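Local coordinates for NADH dehydrogenase, putative (Plasmodium falciparum, PDB 5JWC), which probably catalyses electron transfer from NADH to ubiquinone through a bound FAD, as a type II NADH dehydrogenase of the malaria parasite, at residues V108-K113 with Q306-T311; Y129-I134 with N440-N445; Y476-G481 with S485-V490. One frame throughout, in Å; residues are numbered along the deposited sequence.

Contact 1: residues V108-K113 with Q306-T311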
loop_
_atom_site.group_PDB
_atom_site.type_symbol
_atom_site.label_atom_id
_atom_site.label_comp_id
_atom_site.label_asym_id
_atom_site.label_seq_id
_atom_site.Cartn_x
_atom_site.Cartn_y
_atom_site.Cartn_z
ATOM N N VAL A 108 12.879 -30.974 -7.236
ATOM C CA VAL A 108 13.943 -31.007 -8.218
ATOM C C VAL A 108 14.241 -32.465 -8.580
ATOM O O VAL A 108 14.260 -33.326 -7.710
ATOM C CB VAL A 108 15.213 -30.317 -7.691
ATOM C CG1 VAL A 108 16.276 -30.288 -8.773
ATOM C CG2 VAL A 108 14.878 -28.887 -7.204
ATOM N N PHE A 109 14.437 -32.740 -9.863
ATOM C CA PHE A 109 14.787 -34.089 -10.326
ATOM C C PHE A 109 16.114 -34.012 -11.027
ATOM O O PHE A 109 16.171 -33.814 -12.233
ATOM C CB PHE A 109 13.699 -34.654 -11.250
ATOM C CG PHE A 109 12.398 -34.890 -10.550
ATOM C CD1 PHE A 109 12.104 -36.129 -10.005
ATOM C CD2 PHE A 109 11.489 -33.854 -10.385
ATOM C CE1 PHE A 109 10.914 -36.333 -9.329
ATOM C CE2 PHE A 109 10.305 -34.053 -9.716
ATOM C CZ PHE A 109 10.014 -35.292 -9.182
ATOM N N TYR A 110 17.193 -34.142 -10.264
ATOM C CA TYR A 110 18.509 -33.830 -10.804
ATOM C C TYR A 110 18.988 -34.810 -11.874
ATOM O O TYR A 110 19.798 -34.446 -12.737
ATOM C CB TYR A 110 19.538 -33.736 -9.674
ATOM C CG TYR A 110 19.786 -35.011 -8.903
ATOM C CD1 TYR A 110 20.809 -35.884 -9.265
ATOM C CD2 TYR A 110 19.025 -35.317 -7.785
ATOM C CE1 TYR A 110 21.050 -37.047 -8.535
ATOM C CE2 TYR A 110 19.254 -36.468 -7.052
ATOM C CZ TYR A 110 20.264 -37.328 -7.429
ATOM O OH TYR A 110 20.479 -38.472 -6.690
ATOM N N GLU A 111 18.506 -36.047 -11.835
ATOM C CA GLU A 111 18.953 -37.010 -12.848
ATOM C C GLU A 111 18.364 -36.698 -14.218
ATOM O O GLU A 111 19.057 -36.781 -15.234
ATOM C CB GLU A 111 18.616 -38.439 -12.432
ATOM C CG GLU A 111 19.193 -38.787 -11.077
ATOM C CD GLU A 111 19.125 -40.263 -10.739
ATOM O OE1 GLU A 111 18.178 -40.942 -11.194
ATOM O OE2 GLU A 111 20.037 -40.740 -10.026
ATOM N N ASP A 112 17.097 -36.300 -14.247
ATOM C CA ASP A 112 16.455 -35.970 -15.512
ATOM C C ASP A 112 16.479 -34.476 -15.866
ATOM O O ASP A 112 15.921 -34.081 -16.892
ATOM C CB ASP A 112 15.021 -36.498 -15.497
ATOM C CG ASP A 112 14.970 -38.023 -15.402
ATOM O OD1 ASP A 112 15.730 -38.686 -16.144
ATOM O OD2 ASP A 112 14.185 -38.556 -14.585
ATOM N N LYS A 113 17.124 -33.663 -15.022
ATOM C CA LYS A 113 17.362 -32.238 -15.302
ATOM C C LYS A 113 16.093 -31.429 -15.571
ATOM O O LYS A 113 16.027 -30.644 -16.512
ATOM C CB LYS A 113 18.330 -32.121 -16.479
ATOM C CG LYS A 113 19.666 -32.809 -16.165
ATOM C CD LYS A 113 20.709 -32.698 -17.265
ATOM C CE LYS A 113 20.650 -31.413 -18.029
ATOM N NZ LYS A 113 21.568 -31.499 -19.208
ATOM N N GLN A 306 14.287 -29.121 2.098
ATOM C CA GLN A 306 14.065 -30.316 2.913
ATOM C C GLN A 306 13.776 -31.534 2.044
ATOM O O GLN A 306 14.291 -32.622 2.312
ATOM C CB GLN A 306 12.906 -30.101 3.883
ATOM C CG GLN A 306 13.191 -29.116 5.007
ATOM C CD GLN A 306 12.020 -29.002 5.968
ATOM O OE1 GLN A 306 11.592 -29.997 6.550
ATOM N NE2 GLN A 306 11.493 -27.785 6.139
ATOM N N LYS A 307 12.945 -31.352 1.012
ATOM C CA LYS A 307 12.597 -32.453 0.110
ATOM C C LYS A 307 13.714 -32.788 -0.869
ATOM O O LYS A 307 13.941 -33.958 -1.166
ATOM C CB LYS A 307 11.309 -32.161 -0.665
ATOM C CG LYS A 307 10.064 -32.238 0.189
ATOM C CD LYS A 307 8.816 -32.428 -0.667
ATOM C CE LYS A 307 8.389 -31.150 -1.356
ATOM N NZ LYS A 307 6.977 -31.233 -1.839
ATOM N N PHE A 308 14.390 -31.769 -1.389
ATOM C CA PHE A 308 15.491 -31.982 -2.312
ATOM C C PHE A 308 16.618 -32.767 -1.639
ATOM O O PHE A 308 17.262 -33.626 -2.256
ATOM C CB PHE A 308 15.994 -30.629 -2.808
ATOM C CG PHE A 308 17.125 -30.697 -3.776
ATOM C CD1 PHE A 308 17.095 -31.571 -4.854
ATOM C CD2 PHE A 308 18.214 -29.843 -3.637
ATOM C CE1 PHE A 308 18.139 -31.607 -5.766
ATOM C CE2 PHE A 308 19.266 -29.880 -4.545
ATOM C CZ PHE A 308 19.224 -30.765 -5.612
ATOM N N LEU A 309 16.854 -32.471 -0.368
ATOM C CA LEU A 309 17.966 -33.091 0.348
ATOM C C LEU A 309 17.803 -34.619 0.401
ATOM O O LEU A 309 18.768 -35.362 0.182
ATOM C CB LEU A 309 18.078 -32.499 1.760
ATOM C CG LEU A 309 18.890 -31.203 1.777
ATOM C CD1 LEU A 309 18.857 -30.526 3.137
ATOM C CD2 LEU A 309 20.330 -31.474 1.358
ATOM N N LYS A 310 16.576 -35.074 0.649
ATOM C CA LYS A 310 16.305 -36.498 0.818
ATOM C C LYS A 310 16.413 -37.306 -0.469
ATOM O O LYS A 310 16.388 -38.534 -0.441
ATOM C CB LYS A 310 14.934 -36.679 1.454
ATOM C CG LYS A 310 14.846 -35.950 2.768
ATOM C CD LYS A 310 13.562 -36.205 3.501
ATOM C CE LYS A 310 13.675 -35.688 4.936
ATOM N NZ LYS A 310 12.519 -36.069 5.802
ATOM N N THR A 311 16.565 -36.614 -1.589
ATOM C CA THR A 311 16.705 -37.265 -2.880
ATOM C C THR A 311 18.167 -37.346 -3.293
ATOM O O THR A 311 18.493 -37.897 -4.344
ATOM C CB THR A 311 15.910 -36.524 -3.987
ATOM O OG1 THR A 311 16.634 -35.361 -4.410
ATOM C CG2 THR A 311 14.530 -36.115 -3.492
#

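Contact 2: residues Y129-I134 with N440-N445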
loop_
_atom_site.group_PDB
_atom_site.type_symbol
_atom_site.label_atom_id
_atom_site.label_comp_id
_atom_site.label_asym_id
_atom_site.label_seq_id
_atom_site.Cartn_x
_atom_site.Cartn_y
_atom_site.Cartn_z
ATOM N N TYR A 129 15.897 -27.827 -17.530
ATOM C CA TYR A 129 17.015 -26.891 -17.420
ATOM C C TYR A 129 18.329 -27.525 -17.848
ATOM O O TYR A 129 18.486 -28.734 -17.776
ATOM C CB TYR A 129 17.147 -26.372 -15.975
ATOM C CG TYR A 129 17.491 -27.455 -14.968
ATOM C CD1 TYR A 129 18.807 -27.852 -14.762
ATOM C CD2 TYR A 129 16.502 -28.059 -14.213
ATOM C CE1 TYR A 129 19.119 -28.842 -13.850
ATOM C CE2 TYR A 129 16.802 -29.041 -13.293
ATOM C CZ TYR A 129 18.110 -29.430 -13.118
ATOM O OH TYR A 129 18.400 -30.410 -12.203
ATOM N N ASP A 130 19.282 -26.695 -18.257
ATOM C CA ASP A 130 20.671 -27.118 -18.401
ATOM C C ASP A 130 21.477 -26.826 -17.119
ATOM O O ASP A 130 22.353 -27.598 -16.724
ATOM C CB ASP A 130 21.297 -26.426 -19.602
ATOM C CG ASP A 130 20.636 -26.848 -20.905
ATOM O OD1 ASP A 130 20.507 -28.069 -21.115
ATOM O OD2 ASP A 130 20.206 -25.969 -21.678
ATOM N N TYR A 131 21.194 -25.687 -16.497
ATOM C CA TYR A 131 21.760 -25.358 -15.187
ATOM C C TYR A 131 20.671 -24.848 -14.268
ATOM O O TYR A 131 19.763 -24.133 -14.704
ATOM C CB TYR A 131 22.847 -24.299 -15.298
ATOM C CG TYR A 131 24.026 -24.680 -16.144
ATOM C CD1 TYR A 131 25.051 -25.465 -15.636
ATOM C CD2 TYR A 131 24.113 -24.259 -17.462
ATOM C CE1 TYR A 131 26.144 -25.809 -16.428
ATOM C CE2 TYR A 131 25.180 -24.596 -18.249
ATOM C CZ TYR A 131 26.196 -25.366 -17.736
ATOM O OH TYR A 131 27.256 -25.694 -18.556
ATOM N N LEU A 132 20.791 -25.188 -12.990
ATOM C CA LEU A 132 19.846 -24.745 -11.988
ATOM C C LEU A 132 20.570 -23.964 -10.879
ATOM O O LEU A 132 21.517 -24.475 -10.257
ATOM C CB LEU A 132 19.109 -25.933 -11.404
ATOM C CG LEU A 132 18.000 -25.633 -10.404
ATOM C CD1 LEU A 132 16.864 -24.812 -11.032
ATOM C CD2 LEU A 132 17.491 -26.927 -9.807
ATOM N N ILE A 133 20.134 -22.728 -10.641
ATOM C CA ILE A 133 20.681 -21.915 -9.552
ATOM C C ILE A 133 19.679 -21.832 -8.403
ATOM O O ILE A 133 18.674 -21.118 -8.478
ATOM C CB ILE A 133 21.015 -20.491 -10.018
ATOM C CG1 ILE A 133 21.627 -20.499 -11.435
ATOM C CG2 ILE A 133 21.920 -19.794 -8.993
ATOM C CD1 ILE A 133 22.964 -21.213 -11.542
ATOM N N ILE A 134 19.920 -22.578 -7.338
ATOM C CA ILE A 134 18.967 -22.577 -6.233
ATOM C C ILE A 134 19.265 -21.428 -5.251
ATOM O O ILE A 134 20.317 -21.382 -4.608
ATOM C CB ILE A 134 18.962 -23.913 -5.491
ATOM C CG1 ILE A 134 18.760 -25.077 -6.478
ATOM C CG2 ILE A 134 17.909 -23.913 -4.354
ATOM C CD1 ILE A 134 18.704 -26.451 -5.802
ATOM N N ASN A 440 32.107 -15.792 -18.087
ATOM C CA ASN A 440 33.500 -15.655 -18.514
ATOM C C ASN A 440 34.411 -16.864 -18.312
ATOM O O ASN A 440 35.600 -16.807 -18.608
ATOM C CB ASN A 440 34.112 -14.457 -17.799
ATOM C CG ASN A 440 33.510 -13.150 -18.251
ATOM O OD1 ASN A 440 33.318 -12.916 -19.451
ATOM N ND2 ASN A 440 33.195 -12.289 -17.297
ATOM N N PHE A 441 33.861 -17.958 -17.805
ATOM C CA PHE A 441 34.654 -19.140 -17.548
ATOM C C PHE A 441 34.009 -20.369 -18.175
ATOM O O PHE A 441 34.653 -21.082 -18.946
ATOM C CB PHE A 441 34.853 -19.350 -16.037
ATOM C CG PHE A 441 35.792 -18.345 -15.388
ATOM C CD1 PHE A 441 37.104 -18.683 -15.108
ATOM C CD2 PHE A 441 35.358 -17.069 -15.058
ATOM C CE1 PHE A 441 37.967 -17.774 -14.511
ATOM C CE2 PHE A 441 36.222 -16.149 -14.461
ATOM C CZ PHE A 441 37.527 -16.507 -14.187
ATOM N N ILE A 442 32.736 -20.613 -17.868
ATOM C CA ILE A 442 32.045 -21.774 -18.425
ATOM C C ILE A 442 31.930 -21.702 -19.969
ATOM O O ILE A 442 31.536 -20.678 -20.529
ATOM C CB ILE A 442 30.656 -21.938 -17.786
ATOM C CG1 ILE A 442 30.812 -22.225 -16.283
ATOM C CG2 ILE A 442 29.904 -23.077 -18.428
ATOM C CD1 ILE A 442 29.515 -22.388 -15.555
ATOM N N HIS A 443 32.299 -22.805 -20.629
ATOM C CA HIS A 443 32.381 -22.922 -22.097
ATOM C C HIS A 443 33.269 -21.860 -22.747
ATOM O O HIS A 443 32.892 -21.225 -23.737
ATOM C CB HIS A 443 30.979 -22.899 -22.711
ATOM C CG HIS A 443 30.212 -24.158 -22.486
ATOM N ND1 HIS A 443 30.733 -25.406 -22.796
ATOM C CD2 HIS A 443 28.996 -24.391 -21.946
ATOM C CE1 HIS A 443 29.853 -26.341 -22.471
ATOM N NE2 HIS A 443 28.790 -25.745 -21.954
ATOM N N THR A 444 34.442 -21.667 -22.153
ATOM C CA THR A 444 35.496 -20.805 -22.680
ATOM C C THR A 444 36.825 -21.467 -22.317
ATOM O O THR A 444 36.839 -22.464 -21.584
ATOM C CB THR A 444 35.454 -19.364 -22.106
ATOM O OG1 THR A 444 36.074 -19.342 -20.814
ATOM C CG2 THR A 444 34.023 -18.831 -22.004
ATOM N N ASN A 445 37.943 -20.913 -22.783
ATOM C CA ASN A 445 39.229 -21.568 -22.537
ATOM C C ASN A 445 39.735 -21.338 -21.112
ATOM O O ASN A 445 40.858 -21.722 -20.779
ATOM C CB ASN A 445 40.294 -21.092 -23.530
ATOM C CG ASN A 445 40.766 -19.674 -23.253
ATOM O OD1 ASN A 445 40.025 -18.848 -22.714
ATOM N ND2 ASN A 445 42.015 -19.390 -23.616
#

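Contact 3: residues Y476-G481 with S485-V490. With 4W0 (5-fluoro-3-methyl-2-{4-[4-(trifluoromethoxy)benzyl]phenyl}quinolin-4(1H)-one), chain M.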
loop_
_atom_site.group_PDB
_atom_site.type_symbol
_atom_site.label_atom_id
_atom_site.label_comp_id
_atom_site.label_asym_id
_atom_site.label_seq_id
_atom_site.Cartn_x
_atom_site.Cartn_y
_atom_site.Cartn_z
ATOM N N TYR A 476 36.972 0.809 11.391
ATOM C CA TYR A 476 36.231 1.918 12.044
ATOM C C TYR A 476 35.090 1.372 12.887
ATOM O O TYR A 476 34.502 0.349 12.527
ATOM C CB TYR A 476 35.612 2.902 11.019
ATOM C CG TYR A 476 36.518 3.369 9.932
ATOM C CD1 TYR A 476 36.478 2.782 8.676
ATOM C CD2 TYR A 476 37.418 4.416 10.152
ATOM C CE1 TYR A 476 37.336 3.205 7.664
ATOM C CE2 TYR A 476 38.263 4.861 9.150
ATOM C CZ TYR A 476 38.228 4.246 7.915
ATOM O OH TYR A 476 39.081 4.689 6.930
ATOM N N GLU A 477 34.768 2.053 13.989
ATOM C CA GLU A 477 33.460 1.892 14.632
ATOM C C GLU A 477 32.779 3.251 14.720
ATOM O O GLU A 477 33.415 4.261 15.052
ATOM C CB GLU A 477 33.532 1.310 16.045
ATOM C CG GLU A 477 34.287 0.003 16.202
ATOM C CD GLU A 477 34.360 -0.411 17.663
ATOM O OE1 GLU A 477 33.365 -0.153 18.400
ATOM O OE2 GLU A 477 35.403 -0.982 18.066
ATOM N N LEU A 478 31.489 3.263 14.414
ATOM C CA LEU A 478 30.664 4.452 14.557
ATOM C C LEU A 478 29.699 4.246 15.721
ATOM O O LEU A 478 29.055 3.189 15.847
ATOM C CB LEU A 478 29.932 4.740 13.247
ATOM C CG LEU A 478 28.923 5.876 13.199
ATOM C CD1 LEU A 478 29.586 7.216 13.510
ATOM C CD2 LEU A 478 28.280 5.916 11.821
ATOM N N LYS A 479 29.616 5.239 16.600
ATOM C CA LYS A 479 28.760 5.100 17.772
ATOM C C LYS A 479 27.877 6.326 17.968
ATOM O O LYS A 479 28.032 7.078 18.928
ATOM C CB LYS A 479 29.603 4.819 19.026
ATOM C CG LYS A 479 30.372 3.487 18.952
ATOM C CD LYS A 479 31.460 3.370 20.027
ATOM C CE LYS A 479 32.538 4.408 19.838
ATOM N NZ LYS A 479 33.544 4.314 20.926
ATOM N N GLY A 480 26.944 6.523 17.040
ATOM C CA GLY A 480 26.021 7.640 17.125
ATOM C C GLY A 480 26.643 8.978 16.771
ATOM O O GLY A 480 27.653 9.034 16.088
ATOM N N GLY A 481 26.026 10.060 17.234
ATOM C CA GLY A 481 26.494 11.395 16.907
ATOM C C GLY A 481 25.715 12.029 15.772
ATOM O O GLY A 481 25.041 11.332 15.009
ATOM N N SER A 485 23.632 9.554 11.225
ATOM C CA SER A 485 22.477 9.349 10.352
ATOM C C SER A 485 22.805 9.735 8.912
ATOM O O SER A 485 22.252 9.153 7.983
ATOM C CB SER A 485 21.255 10.137 10.852
ATOM O OG SER A 485 21.437 11.533 10.663
ATOM N N THR A 486 23.700 10.708 8.725
ATOM C CA THR A 486 24.117 11.115 7.378
ATOM C C THR A 486 24.915 10.001 6.728
ATOM O O THR A 486 24.780 9.717 5.529
ATOM C CB THR A 486 24.968 12.417 7.392
ATOM O OG1 THR A 486 24.253 13.452 8.076
ATOM C CG2 THR A 486 25.253 12.877 5.973
ATOM N N PHE A 487 25.761 9.376 7.531
ATOM C CA PHE A 487 26.562 8.249 7.085
ATOM C C PHE A 487 25.688 7.096 6.610
ATOM O O PHE A 487 25.936 6.488 5.562
ATOM C CB PHE A 487 27.467 7.772 8.214
ATOM C CG PHE A 487 28.284 6.582 7.850
ATOM C CD1 PHE A 487 29.362 6.720 7.001
ATOM C CD2 PHE A 487 27.972 5.329 8.345
ATOM C CE1 PHE A 487 30.126 5.637 6.649
ATOM C CE2 PHE A 487 28.744 4.237 8.008
ATOM C CZ PHE A 487 29.819 4.392 7.154
ATOM N N TRP A 488 24.664 6.800 7.398
ATOM C CA TRP A 488 23.721 5.739 7.070
ATOM C C TRP A 488 23.093 6.000 5.680
ATOM O O TRP A 488 23.053 5.114 4.835
ATOM C CB TRP A 488 22.671 5.666 8.169
ATOM C CG TRP A 488 21.659 4.584 8.090
ATOM C CD1 TRP A 488 21.681 3.394 8.753
ATOM C CD2 TRP A 488 20.425 4.618 7.356
ATOM N NE1 TRP A 488 20.546 2.673 8.466
ATOM C CE2 TRP A 488 19.754 3.399 7.615
ATOM C CE3 TRP A 488 19.823 5.546 6.504
ATOM C CZ2 TRP A 488 18.512 3.088 7.048
ATOM C CZ3 TRP A 488 18.579 5.242 5.946
ATOM C CH2 TRP A 488 17.941 4.021 6.222
ATOM N N LYS A 489 22.648 7.230 5.436
ATOM C CA LYS A 489 22.018 7.579 4.149
ATOM C C LYS A 489 22.987 7.458 2.966
ATOM O O LYS A 489 22.641 6.923 1.906
ATOM C CB LYS A 489 21.460 8.996 4.224
ATOM C CG LYS A 489 20.412 9.139 5.318
ATOM C CD LYS A 489 19.719 10.480 5.281
ATOM C CE LYS A 489 18.706 10.536 6.421
ATOM N NZ LYS A 489 18.059 11.855 6.528
ATOM N N VAL A 490 24.204 7.953 3.153
ATOM C CA VAL A 490 25.237 7.848 2.129
ATOM C C VAL A 490 25.509 6.391 1.790
ATOM O O VAL A 490 25.667 6.036 0.612
ATOM C CB VAL A 490 26.557 8.529 2.571
ATOM C CG1 VAL A 490 27.691 8.151 1.637
ATOM C CG2 VAL A 490 26.380 10.037 2.596
HETATM C C1 4W0 M . 16.658 5.329 9.761
HETATM C C2 4W0 M . 15.789 6.002 10.636
HETATM C C3 4W0 M . 15.963 7.373 10.889
HETATM C C4 4W0 M . 17.007 8.092 10.279
HETATM C C5 4W0 M . 17.873 7.423 9.404
HETATM C C6 4W0 M . 17.706 6.056 9.141
HETATM O O1 4W0 M . 12.240 12.474 21.390
HETATM C C7 4W0 M . 17.181 9.561 10.557
HETATM C C8 4W0 M . 16.281 10.237 11.476
HETATM C C9 4W0 M . 15.187 9.468 12.111
HETATM C C10 4W0 M . 14.202 10.036 13.108
HETATM C C11 4W0 M . 14.650 10.537 14.332
HETATM C C12 4W0 M . 13.756 11.021 15.280
HETATM C C13 4W0 M . 12.413 10.959 14.983
HETATM C C14 4W0 M . 11.963 10.440 13.801
HETATM C C15 4W0 M . 12.847 9.961 12.859
HETATM O O2 4W0 M . 18.072 10.188 10.026
HETATM N N 4W0 M . 15.041 8.065 11.826
HETATM C C16 4W0 M . 11.319 11.438 15.890
HETATM C C17 4W0 M . 11.598 11.676 17.348
HETATM C C18 4W0 M . 12.143 10.679 18.147
HETATM C C19 4W0 M . 12.366 10.948 19.496
HETATM C C20 4W0 M . 12.011 12.192 20.028
HETATM C C21 4W0 M . 11.453 13.179 19.223
HETATM C C22 4W0 M . 11.241 12.914 17.884
HETATM C C23 4W0 M . 16.473 11.712 11.741
HETATM F F1 4W0 M . 18.861 8.100 8.816
HETATM C C24 4W0 M . 13.522 12.955 21.711
HETATM F F2 4W0 M . 14.406 11.988 21.454
HETATM F F3 4W0 M . 13.572 13.260 23.019
HETATM F F4 4W0 M . 13.779 14.039 20.964
HETATM O O HOH W 1 22.687 11.390 13.434
#

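Contact 1: residues V108-K113 with Q306-T311
The ring of Phe308 carries Val108 on one of its faces: methyl CG2 stands 4.2 Å above the ring plane, displaced toward the rim. The closest approach of the pair is made by the branching carbon, with Val108 CB 3.6 Å from Phe308 CD1, while the other methyl, CG1, lies near CE1. Phe308 reaches the strand because its CG is turned anti to the backbone N (chi1 -180°), which swings the ring forward from a helix position that does not itself face the strand. The second flat group, the ring of Tyr110, has the carbonyl oxygen of Thr311 at its edge, in the ring plane. Its hydroxyl donates to that oxygen, with Tyr110 OH 3.1 Å from Thr311 O. The donor lies in the carbonyl plane and the C=O...donor angle is 153°. Thr311 OG1 sits beside the same ring, 3.9 Å from Tyr110 CE2, but donates to Phe308 O at 2.8 Å. That carbonyl also accepts from Thr311 N, and both donors come from the same face of its plane, so Thr311 is held to that one oxygen by two bonds. Tyr110 and Phe308 barely meet, their nearest atoms, CD2 and CE1, being 4.3 Å apart. Within the pyridine nucleotide-disulphide oxidoreductase region, the end of strand 99-109 thus packs on helix 303-309. Ile337 of strand 337-339 touches Val108, Tyr110 and Phe308 alike, Ile115 of strand 114-118 adjoins Val108, and Leu321 of strand 321-323 abuts Phe308.

Contact 2: residues Y129-I134 with N440-N445
Van der Waals contact joins Tyr131 to Ile442, and it falls at the far end of the tyrosine: the hydroxyl oxygen OH lies 3.7 Å from methyl CG2 of Ile442, and the nearest ring carbon, Tyr131 CZ, is 4.4 Å from the same methyl. The two side chains run past each other in opposite directions. In Ile442 the branch methyl CG2 is anti to the backbone N while CG1 is anti to the carbonyl carbon (chi1 -64°), and it is the former that meets the tyrosine. The backbones stay well apart, Tyr131 CA and Ile442 CA being 11.4 Å from each other, so the long tyrosine side chain does most of the bridging.

The polar neighbour is His443, whose NE2 is 3.7 Å from Tyr131 OH, too far for more than a loose approach of two polar groups crossing at a slant. That imidazole nitrogen has its partner in Glu29 OE2, a hydrogen bond that ties the loop to the chain just ahead of strand 30-34.

Hydrogen bonding inside 440-445 shapes the loop that presents these groups. Thr444 OG1 donates to Phe441 O at 2.9 Å, from above the carbonyl plane, and the backbone bond from Thr444 N to the same oxygen is weak.

An edge-to-face contact between the rings of Tyr131 and Phe438 of helix 424-440 extends the interface. This is surface packing of the loop after that helix against strand 131-134, an inner parallel strand of a sheet consistent with the Rossmann-type fold that binds FAD, whose glycine-rich turn probably holds Gly35, Gly37 and Gly40.

Contact 3: residues Y476-G481 with S485-V490
Leu478 and Phe487 both hold CG anti to the backbone N (chi1 175° and 178°), and these torsions send the two side chains past each other from opposite directions. Methyl CD2 of Leu478 comes 3.5 Å from Phe487 CD2, approaching the ring obliquely. Nearer the turn, one water bridges the backbones: it donates to Gly481 O at 2.8 Å and accepts from Ser485 N at 3.0 Å, serving an amide in the first turn of the helix. Gly481 has a positive phi (99°) where the chain turns toward that helix. In the NDH2 C-terminal domain, 476-479 is an edge strand of the antiparallel three-stranded sheet, and the chain turns from it directly into helix 484-495, which packs on the sheet: Phe487 also touches Ala471 and Leu473 of strand 468-473. A different side of that helix faces the inhibitor RYL-552. Its quinolone carbon C6 lies over one face of the Trp488 ring, 3.2 Å above the plane and toward the rim. Ser485 CB is 3.3 Å from the quinolone oxygen O2, and Lys489, extended beyond CG, brings CE to 3.4 Å from fluorine F1 while its charge makes a cation-pi contact with Phe509.

How the contacts relate
Starting from the N terminus, the chain first lays down 108-113 and then 129-134. Contact 1 closes when 306-311 returns to the former, after 192 intervening residues; contact 2 closes a still longer loop when 440-445 returns to the latter. Because their segments alternate, these two loops cross. They also touch directly: Lys113 O and Tyr129 N, 3.0 Å apart, make a probable hydrogen bond, and Ile134 packs on Phe308. Together they bind helix 303-309 and the loop after helix 424-440 to one sheet. Contact 3 follows in series, a short strand-to-helix closure in the C-terminal domain, its centre about 45 Å from that of contact 1 and about 40 Å from that of contact 2.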